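Local coordinates for hydrolase, HAD superfamily, subfamily III A (Legionella pneumophila, PDB 3N1U), which probably hydrolyses 3-deoxy-D-manno-octulosonate 8-phosphate to KDO and inorganic phosphate, a metal-dependent step of lipopolysaccharide biosynthesis, at residues Ala146-Glu151 / Arg160-Leu165; Phe113-Asp118 / Pro124-Val129; Leu57-Ala60 / Gln64-Ile67. All coordinates share one frame; numbering follows the deposited sequence.

Overall arrangement
The three contacts show how helices are pinned to one parallel sheet, the Rossmann-like core of a HAD phosphatase. Along the chain they come in series: contact 3 (helix 49-60 on strand 64-68), contact 2 (helix 123-128 on the more central strand 113-117), then contact 1 (helix 158-169 on strand 148-149, outermost on one side within the chain). The centres of contacts 1 and 2 lie about 12 Å apart, and the two contacts touch where L162 packs on I116; contact 1 also meets contact 3, centres about 15 Å apart, through C163 and L58. Contacts 2 and 3 do not touch. Helix-on-sheet packing thus flanks the strand leading to calcium ligand D118; D147 binds a separate calcium.

Contact 1: Ala146-Glu151 / Arg160-Leu165; sequences ADWRTE and RELCDL. With CA (calcium ion), chain C.
W148 and E161 meet where strand 148-149, at one edge of the HAD parallel sheet within the chain, is covered by helix 158-169, a strand-to-helix packing in a Rossmann-like fold. The apolar part is built round the indole. With its CG anti to the backbone N (chi1 -173°), W148 reaches toward the helix, and L165 lays CD2 over one face of its six-membered ring as a CH-pi contact, 4.1 Å from the centroid and only 14° off the normal. The methyl group sits toward the rim, near CZ3. That same CZ3 atom meets L162 CD1 at 4.0 Å, so two leucines one helical turn apart share a single corner of the ring. L12 of helix 3-17 also packs against both W148 and L165.

The polar part belongs to E161. Its extended chain carries the carboxylate past W148, CH2 of the ring lying 3.8 Å from OE2 and the two planes nearly perpendicular (85°), and on to the backbone beyond the strand. There E151 N donates to E161 OE2 at 2.7 Å in a nearly straight bond that uses the syn lone pair. T150 CB rests 3.7 Å from the same OE2. The other oxygen, OE1, forms a salt bridge with R152, so both oxygens are engaged and the rotation of the group should be fixed. R152 would probably offset the like charge of the E151 carboxylate, whose OE2 lies 5.0 Å from E161 OE2. T150 OG1 instead bonds to the carbonyl oxygen of R152.

D147, in the loop just before strand 148-149 and away from the helix, holds a calcium ion with both carboxylate oxygens, its OD1 at 2.6 Å from the metal, and D147 OD2 also accepts a bond from the backbone N of G132.

Contact 2: Phe113-Asp118 / Pro124-Val129; sequences FAYIGD and PLIQQV. With CA (calcium ion), chain B.
Y115 and V129 meet within a beta-alpha-beta unit, in which strand 113-117 is followed by helix 123-128 and then by strand 131-134. Strand and helix run roughly antiparallel, their short axes 146° apart and 7.8 Å from each other at closest approach, and no hydrogen bond joins them: shape does the work. The largest bump is the Y115 ring. Its CG stands anti to the backbone N (chi1 -174°), which turns the ring toward the helix, where L125 and I126 receive it. L125 lays CB over one ring face, 4.0 Å from the centroid, while its CD1 closes on CE2 at 3.5 Å. I126 approaches the ring obliquely, CG1 lying 3.7 Å from Y115 CD1, the two side chains crossing at about a right angle.

Beyond the ring, I126 CD1 settles into the shallow place left by G117, 4.0 Å from its CA, a hollow that exists because the residue has no side chain. At the opposite end of the strand V129 forks: CG1 packs on F113 CB, CG2 on Y115 CB, and V129 CB itself approaches the carbonyl O of F113 at 3.4 Å. The phenyl group of F113 leads off to Y99, which it meets edge-to-face.

Just past the apolar seam the chemistry changes. D118 binds a calcium ion through OD1 at 2.2 Å, together with D25 and the backbone oxygen of D27, at a site that is predicted to bind magnesium and holds calcium here. D122 links the two zones, bonding to Y115 OH and to the backbone N of D118. It thus ties the tyrosine hydroxyl to the backbone of the metal ligand, so that an apolar seam and a charged metal site adjoin along one strand.

Contact 3: Leu57-Ala60 / Gln64-Ile67; sequences LLMA and QVAI
L58 and M59, on the last turn of helix 49-60, both lean on V65 at the start of strand 64-68, the two elements being joined by a three-residue connection. The helix thus leads directly into a strand of the parallel sheet of the HAD fold.

L58 points toward the strand. Its CB lies 4.1 Å from V65 CG2, and the two side chains meet at about a right angle.

M59, here selenomethionine, provides the closer approach: its CG comes to 3.6 Å from the same V65 methyl. That methyl, CG2, stands anti to the carbonyl carbon of V65 and beside its backbone N, the position that turns it toward the helix, where L58 and M59 both reach it. Further out the M59 chain bends at its third torsion, chi3 -85°, leaving SE about 4.0 Å from Q64 OE1. This outer contact is less certain, since Q64 was modelled in two conformers. In the one described, Q64 folds back at its second torsion and its OE1 accepts the N-H of V65 at 2.8 Å, lying in the carbonyl plane but with a C=O...N angle of 99°, almost side-on.

Around the pair the fold closes in. L58 also packs against C163 and L167 of helix 158-169, and V65 against I85. Neighbouring L57 meets helix 173-181 and L120 of the second subunit. Strand 64-68 lies between strands 21-24 and 87-89, bonded to both through its backbone, and the end of helix 49-60 packs on it through L58 and M59.

Contact 1: Ala146-Glu151 / Arg160-Leu165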
loop_
_atom_site.group_PDB
_atom_site.type_symbol
_atom_site.label_atom_id
_atom_site.label_comp_id
_atom_site.label_asym_id
_atom_site.label_seq_id
_atom_site.Cartn_x
_atom_site.Cartn_y
_atom_site.Cartn_z
ATOM N N ALA A 146 -3.687 18.064 -18.830
ATOM C CA ALA A 146 -5.060 17.710 -18.534
ATOM C C ALA A 146 -5.911 18.939 -18.211
ATOM O O ALA A 146 -5.383 19.953 -17.757
ATOM C CB ALA A 146 -5.073 16.719 -17.313
ATOM N N ASP A 147 -7.223 18.856 -18.420
ATOM C CA ASP A 147 -8.118 19.937 -17.981
ATOM C C ASP A 147 -8.231 20.042 -16.475
ATOM O O ASP A 147 -8.531 21.114 -15.942
ATOM C CB ASP A 147 -9.506 19.720 -18.545
ATOM C CG ASP A 147 -9.519 19.796 -20.051
ATOM O OD1 ASP A 147 -8.954 20.770 -20.589
ATOM O OD2 ASP A 147 -10.006 18.842 -20.695
ATOM N N TRP A 148 -8.007 18.922 -15.790
ATOM C CA TRP A 148 -8.246 18.803 -14.341
ATOM C C TRP A 148 -7.476 17.619 -13.818
ATOM O O TRP A 148 -7.218 16.665 -14.543
ATOM C CB TRP A 148 -9.751 18.569 -14.086
ATOM C CG TRP A 148 -10.174 18.586 -12.612
ATOM C CD1 TRP A 148 -10.039 19.618 -11.750
ATOM C CD2 TRP A 148 -10.826 17.524 -11.879
ATOM N NE1 TRP A 148 -10.547 19.278 -10.511
ATOM C CE2 TRP A 148 -11.036 17.999 -10.562
ATOM C CE3 TRP A 148 -11.257 16.216 -12.214
ATOM C CZ2 TRP A 148 -11.648 17.214 -9.540
ATOM C CZ3 TRP A 148 -11.862 15.421 -11.191
ATOM C CH2 TRP A 148 -12.053 15.940 -9.878
ATOM N N ARG A 149 -7.115 17.665 -12.552
ATOM C CA ARG A 149 -6.492 16.514 -11.920
ATOM C C ARG A 149 -7.235 16.178 -10.652
ATOM O O ARG A 149 -7.776 17.075 -9.963
ATOM C CB ARG A 149 -5.005 16.789 -11.594
ATOM C CG ARG A 149 -4.790 17.826 -10.488
ATOM C CD ARG A 149 -3.279 17.945 -10.239
ATOM N NE ARG A 149 -2.644 18.671 -11.342
ATOM C CZ ARG A 149 -1.350 19.014 -11.358
ATOM N NH1 ARG A 149 -0.556 18.678 -10.333
ATOM N NH2 ARG A 149 -0.860 19.708 -12.383
ATOM N N THR A 150 -7.291 14.889 -10.340
ATOM C CA THR A 150 -7.972 14.471 -9.098
ATOM C C THR A 150 -7.029 14.702 -7.903
ATOM O O THR A 150 -5.790 14.836 -8.092
ATOM C CB THR A 150 -8.358 12.976 -9.167
ATOM O OG1 THR A 150 -7.176 12.176 -9.388
ATOM C CG2 THR A 150 -9.380 12.751 -10.335
ATOM N N GLU A 151 -7.604 14.742 -6.697
ATOM C CA GLU A 151 -6.809 14.823 -5.471
ATOM C C GLU A 151 -6.261 13.446 -5.212
ATOM O O GLU A 151 -5.102 13.279 -4.839
ATOM C CB GLU A 151 -7.661 15.286 -4.277
ATOM C CG GLU A 151 -8.273 16.681 -4.483
ATOM C CD GLU A 151 -7.233 17.805 -4.440
ATOM O OE1 GLU A 151 -6.947 18.290 -3.318
ATOM O OE2 GLU A 151 -6.722 18.227 -5.524
ATOM N N ARG A 160 -13.655 7.631 -8.737
ATOM C CA ARG A 160 -14.909 7.973 -8.054
ATOM C C ARG A 160 -15.037 9.517 -7.961
ATOM O O ARG A 160 -16.130 10.077 -8.115
ATOM C CB ARG A 160 -14.889 7.424 -6.608
ATOM C CG ARG A 160 -16.097 7.862 -5.786
ATOM C CD ARG A 160 -17.445 7.548 -6.537
ATOM N NE ARG A 160 -18.568 7.759 -5.646
ATOM C CZ ARG A 160 -18.915 6.895 -4.679
ATOM N NH1 ARG A 160 -18.263 5.740 -4.533
ATOM N NH2 ARG A 160 -19.929 7.174 -3.850
ATOM N N GLU A 161 -13.913 10.186 -7.711
ATOM C CA GLU A 161 -13.923 11.665 -7.522
ATOM C C GLU A 161 -14.409 12.315 -8.824
ATOM O O GLU A 161 -15.222 13.241 -8.802
ATOM C CB GLU A 161 -12.492 12.104 -7.225
ATOM C CG GLU A 161 -12.282 13.510 -6.756
ATOM C CD GLU A 161 -10.771 13.761 -6.418
ATOM O OE1 GLU A 161 -10.103 12.846 -5.923
ATOM O OE2 GLU A 161 -10.295 14.864 -6.715
ATOM N N LEU A 162 -13.934 11.797 -9.952
ATOM C CA LEU A 162 -14.431 12.256 -11.281
ATOM C C LEU A 162 -15.918 11.909 -11.512
ATOM O O LEU A 162 -16.695 12.742 -12.035
ATOM C CB LEU A 162 -13.510 11.689 -12.396
ATOM C CG LEU A 162 -13.912 12.024 -13.847
ATOM C CD1 LEU A 162 -14.140 13.570 -13.923
ATOM C CD2 LEU A 162 -12.784 11.544 -14.748
ATOM N N CYS A 163 -16.307 10.660 -11.181
ATOM C CA CYS A 163 -17.712 10.273 -11.282
ATOM C C CYS A 163 -18.617 11.254 -10.521
ATOM O O CYS A 163 -19.601 11.703 -11.065
ATOM C CB CYS A 163 -17.947 8.836 -10.805
ATOM S SG CYS A 163 -17.132 7.628 -11.811
ATOM N N ASP A 164 -18.260 11.592 -9.291
ATOM C CA ASP A 164 -19.045 12.485 -8.422
ATOM C C ASP A 164 -19.066 13.907 -8.985
ATOM O O ASP A 164 -20.117 14.508 -9.014
ATOM C CB ASP A 164 -18.515 12.500 -6.984
ATOM C CG ASP A 164 -18.860 11.236 -6.205
ATOM O OD1 ASP A 164 -19.546 10.322 -6.756
ATOM O OD2 ASP A 164 -18.413 11.151 -5.030
ATOM N N LEU A 165 -17.926 14.399 -9.491
ATOM C CA LEU A 165 -17.909 15.721 -10.178
ATOM C C LEU A 165 -18.939 15.786 -11.317
ATOM O O LEU A 165 -19.722 16.741 -11.422
ATOM C CB LEU A 165 -16.500 15.997 -10.761
ATOM C CG LEU A 165 -16.429 17.311 -11.581
ATOM C CD1 LEU A 165 -16.354 18.491 -10.560
ATOM C CD2 LEU A 165 -15.214 17.289 -12.481
HETATM CA CA CA C . -8.751 19.841 -22.979
HETATM O O HOH W 1 -9.191 18.079 -23.499
HETATM O O HOH W 2 -6.583 18.558 -22.065
HETATM O O HOH W 3 -10.888 19.911 -24.477
HETATM O O HOH W 4 -9.203 21.794 -23.340
#

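Contact 2: Phe113-Asp118 / Pro124-Val129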
loop_
_atom_site.group_PDB
_atom_site.type_symbol
_atom_site.label_atom_id
_atom_site.label_comp_id
_atom_site.label_asym_id
_atom_site.label_seq_id
_atom_site.Cartn_x
_atom_site.Cartn_y
_atom_site.Cartn_z
ATOM N N PHE A 113 -17.332 13.386 -24.339
ATOM C CA PHE A 113 -16.502 12.398 -23.629
ATOM C C PHE A 113 -15.667 13.038 -22.511
ATOM O O PHE A 113 -15.149 14.162 -22.685
ATOM C CB PHE A 113 -15.505 11.746 -24.619
ATOM C CG PHE A 113 -16.125 10.750 -25.522
ATOM C CD1 PHE A 113 -16.385 9.447 -25.072
ATOM C CD2 PHE A 113 -16.470 11.115 -26.850
ATOM C CE1 PHE A 113 -17.000 8.522 -25.915
ATOM C CE2 PHE A 113 -17.069 10.184 -27.699
ATOM C CZ PHE A 113 -17.339 8.889 -27.219
ATOM N N ALA A 114 -15.535 12.319 -21.383
ATOM C CA ALA A 114 -14.445 12.540 -20.437
ATOM C C ALA A 114 -13.470 11.378 -20.564
ATOM O O ALA A 114 -13.878 10.255 -20.941
ATOM C CB ALA A 114 -15.018 12.673 -18.960
ATOM N N TYR A 115 -12.191 11.612 -20.204
ATOM C CA TYR A 115 -11.163 10.593 -20.253
ATOM C C TYR A 115 -10.208 10.830 -19.086
ATOM O O TYR A 115 -9.779 11.995 -18.835
ATOM C CB TYR A 115 -10.344 10.689 -21.580
ATOM C CG TYR A 115 -9.367 9.526 -21.702
ATOM C CD1 TYR A 115 -8.183 9.475 -20.960
ATOM C CD2 TYR A 115 -9.651 8.452 -22.530
ATOM C CE1 TYR A 115 -7.300 8.399 -21.088
ATOM C CE2 TYR A 115 -8.791 7.394 -22.651
ATOM C CZ TYR A 115 -7.620 7.371 -21.931
ATOM O OH TYR A 115 -6.793 6.283 -22.079
ATOM N N ILE A 116 -9.947 9.777 -18.317
ATOM C CA ILE A 116 -9.052 9.838 -17.170
ATOM C C ILE A 116 -7.854 8.867 -17.384
ATOM O O ILE A 116 -8.019 7.664 -17.674
ATOM C CB ILE A 116 -9.822 9.646 -15.825
ATOM C CG1 ILE A 116 -8.867 9.845 -14.624
ATOM C CG2 ILE A 116 -10.559 8.263 -15.785
ATOM C CD1 ILE A 116 -9.612 9.894 -13.249
ATOM N N GLY A 117 -6.671 9.446 -17.294
ATOM C CA GLY A 117 -5.442 8.796 -17.742
ATOM C C GLY A 117 -4.302 9.038 -16.748
ATOM O O GLY A 117 -4.404 9.896 -15.871
ATOM N N ASP A 118 -3.185 8.349 -16.940
ATOM C CA ASP A 118 -1.974 8.605 -16.111
ATOM C C ASP A 118 -0.620 8.676 -16.878
ATOM O O ASP A 118 0.403 9.078 -16.294
ATOM C CB ASP A 118 -1.869 7.509 -15.038
ATOM C CG ASP A 118 -1.350 6.192 -15.599
ATOM O OD1 ASP A 118 -1.961 5.581 -16.531
ATOM O OD2 ASP A 118 -0.320 5.723 -15.052
ATOM N N PRO A 124 -2.994 12.158 -26.037
ATOM C CA PRO A 124 -3.820 12.671 -27.156
ATOM C C PRO A 124 -5.322 12.568 -26.884
ATOM O O PRO A 124 -6.065 13.405 -27.379
ATOM C CB PRO A 124 -3.456 11.740 -28.317
ATOM C CG PRO A 124 -2.070 11.162 -27.940
ATOM C CD PRO A 124 -2.106 11.051 -26.458
ATOM N N LEU A 125 -5.762 11.533 -26.149
ATOM C CA LEU A 125 -7.159 11.425 -25.771
ATOM C C LEU A 125 -7.550 12.469 -24.724
ATOM O O LEU A 125 -8.586 13.134 -24.837
ATOM C CB LEU A 125 -7.505 9.992 -25.339
ATOM C CG LEU A 125 -7.300 8.965 -26.479
ATOM C CD1 LEU A 125 -8.010 7.702 -26.045
ATOM C CD2 LEU A 125 -7.890 9.465 -27.789
ATOM N N ILE A 126 -6.695 12.661 -23.733
ATOM C CA ILE A 126 -6.932 13.666 -22.722
ATOM C C ILE A 126 -7.089 15.087 -23.352
ATOM O O ILE A 126 -7.946 15.858 -22.946
ATOM C CB ILE A 126 -5.803 13.614 -21.702
ATOM C CG1 ILE A 126 -6.078 12.461 -20.731
ATOM C CG2 ILE A 126 -5.734 14.922 -20.887
ATOM C CD1 ILE A 126 -4.903 12.217 -19.795
ATOM N N GLN A 127 -6.270 15.399 -24.346
ATOM C CA GLN A 127 -6.345 16.709 -25.036
ATOM C C GLN A 127 -7.534 16.831 -25.989
ATOM O O GLN A 127 -8.075 17.947 -26.192
ATOM C CB GLN A 127 -5.033 16.972 -25.769
ATOM C CG GLN A 127 -3.883 17.024 -24.786
ATOM C CD GLN A 127 -2.550 17.461 -25.409
ATOM O OE1 GLN A 127 -1.840 16.667 -26.035
ATOM N NE2 GLN A 127 -2.187 18.719 -25.181
ATOM N N GLN A 128 -7.976 15.706 -26.552
ATOM C CA GLN A 128 -9.063 15.749 -27.563
ATOM C C GLN A 128 -10.477 15.840 -26.990
ATOM O O GLN A 128 -11.331 16.520 -27.547
ATOM C CB GLN A 128 -8.988 14.502 -28.452
ATOM C CG GLN A 128 -9.776 14.638 -29.745
ATOM C CD GLN A 128 -9.458 13.492 -30.676
ATOM O OE1 GLN A 128 -8.749 12.539 -30.295
ATOM N NE2 GLN A 128 -10.004 13.544 -31.865
ATOM N N VAL A 129 -10.740 15.152 -25.871
ATOM C CA VAL A 129 -12.112 15.032 -25.312
ATOM C C VAL A 129 -12.536 16.278 -24.574
ATOM O O VAL A 129 -11.711 17.172 -24.340
ATOM C CB VAL A 129 -12.243 13.804 -24.354
ATOM C CG1 VAL A 129 -11.914 12.487 -25.125
ATOM C CG2 VAL A 129 -11.338 13.959 -23.108
HETATM CA CA CA B . -2.001 3.601 -17.473
HETATM O O HOH W 5 0.286 3.669 -16.750
HETATM O O HOH W 6 -1.408 1.605 -18.659
HETATM O O HOH W 7 -1.657 4.663 -19.640
#

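Contact 3: Leu57-Ala60 / Gln64-Ile67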
loop_
_atom_site.group_PDB
_atom_site.type_symbol
_atom_site.label_atom_id
_atom_site.label_comp_id
_atom_site.label_asym_id
_atom_site.label_seq_id
_atom_site.Cartn_x
_atom_site.Cartn_y
_atom_site.Cartn_z
ATOM N N LEU A 57 -22.693 4.178 -10.505
ATOM C CA LEU A 57 -23.569 5.346 -10.365
ATOM C C LEU A 57 -23.696 6.092 -11.687
ATOM O O LEU A 57 -24.786 6.585 -12.026
ATOM C CB LEU A 57 -23.052 6.295 -9.292
ATOM C CG LEU A 57 -23.173 5.791 -7.823
ATOM C CD1 LEU A 57 -22.381 6.641 -6.794
ATOM C CD2 LEU A 57 -24.611 5.716 -7.403
ATOM N N LEU A 58 -22.591 6.252 -12.408
ATOM C CA LEU A 58 -22.743 6.904 -13.728
ATOM C C LEU A 58 -23.724 6.134 -14.577
ATOM O O LEU A 58 -24.649 6.693 -15.205
ATOM C CB LEU A 58 -21.398 6.980 -14.468
ATOM C CG LEU A 58 -20.372 7.993 -13.943
ATOM C CD1 LEU A 58 -19.109 7.964 -14.836
ATOM C CD2 LEU A 58 -20.988 9.379 -13.929
HETATM N N MSE A 59 -23.535 4.834 -14.644
HETATM C CA MSE A 59 -24.413 4.032 -15.506
HETATM C C MSE A 59 -25.884 4.030 -15.058
HETATM O O MSE A 59 -26.783 4.012 -15.918
HETATM C CB MSE A 59 -23.838 2.604 -15.614
HETATM C CG MSE A 59 -22.471 2.593 -16.395
HETATM SE SE MSE A 59 -21.890 0.730 -16.722
HETATM C CE MSE A 59 -21.041 0.527 -15.026
ATOM N N ALA A 60 -26.128 4.040 -13.734
ATOM C CA ALA A 60 -27.494 4.154 -13.199
ATOM C C ALA A 60 -28.130 5.475 -13.600
ATOM O O ALA A 60 -29.345 5.542 -13.728
ATOM C CB ALA A 60 -27.502 4.005 -11.637
ATOM N N GLN A 64 -22.791 6.602 -19.987
ATOM C CA GLN A 64 -22.070 5.398 -20.362
ATOM C C GLN A 64 -20.612 5.394 -19.853
ATOM O O GLN A 64 -20.017 6.425 -19.516
ATOM C CB GLN A 64 -22.173 5.111 -21.862
ATOM C CG GLN A 64 -21.518 3.786 -22.267
ATOM C CD GLN A 64 -22.179 2.557 -21.630
ATOM O OE1 GLN A 64 -22.022 2.258 -20.424
ATOM N NE2 GLN A 64 -22.890 1.812 -22.454
ATOM N N VAL A 65 -20.099 4.179 -19.719
ATOM C CA VAL A 65 -18.732 3.976 -19.260
ATOM C C VAL A 65 -17.990 3.106 -20.250
ATOM O O VAL A 65 -18.533 2.116 -20.735
ATOM C CB VAL A 65 -18.716 3.329 -17.838
ATOM C CG1 VAL A 65 -17.228 2.937 -17.464
ATOM C CG2 VAL A 65 -19.303 4.306 -16.826
ATOM N N ALA A 66 -16.730 3.454 -20.528
ATOM C CA ALA A 66 -15.875 2.634 -21.364
ATOM C C ALA A 66 -14.442 2.594 -20.845
ATOM O O ALA A 66 -13.984 3.517 -20.144
ATOM C CB ALA A 66 -15.885 3.223 -22.797
ATOM N N ILE A 67 -13.719 1.540 -21.220
ATOM C CA ILE A 67 -12.311 1.414 -20.875
ATOM C C ILE A 67 -11.449 1.315 -22.156
ATOM O O ILE A 67 -11.820 0.636 -23.102
ATOM C CB ILE A 67 -12.058 0.198 -19.957
ATOM C CG1 ILE A 67 -11.974 0.645 -18.473
ATOM C CG2 ILE A 67 -10.680 -0.486 -20.303
ATOM C CD1 ILE A 67 -13.353 1.155 -17.862
#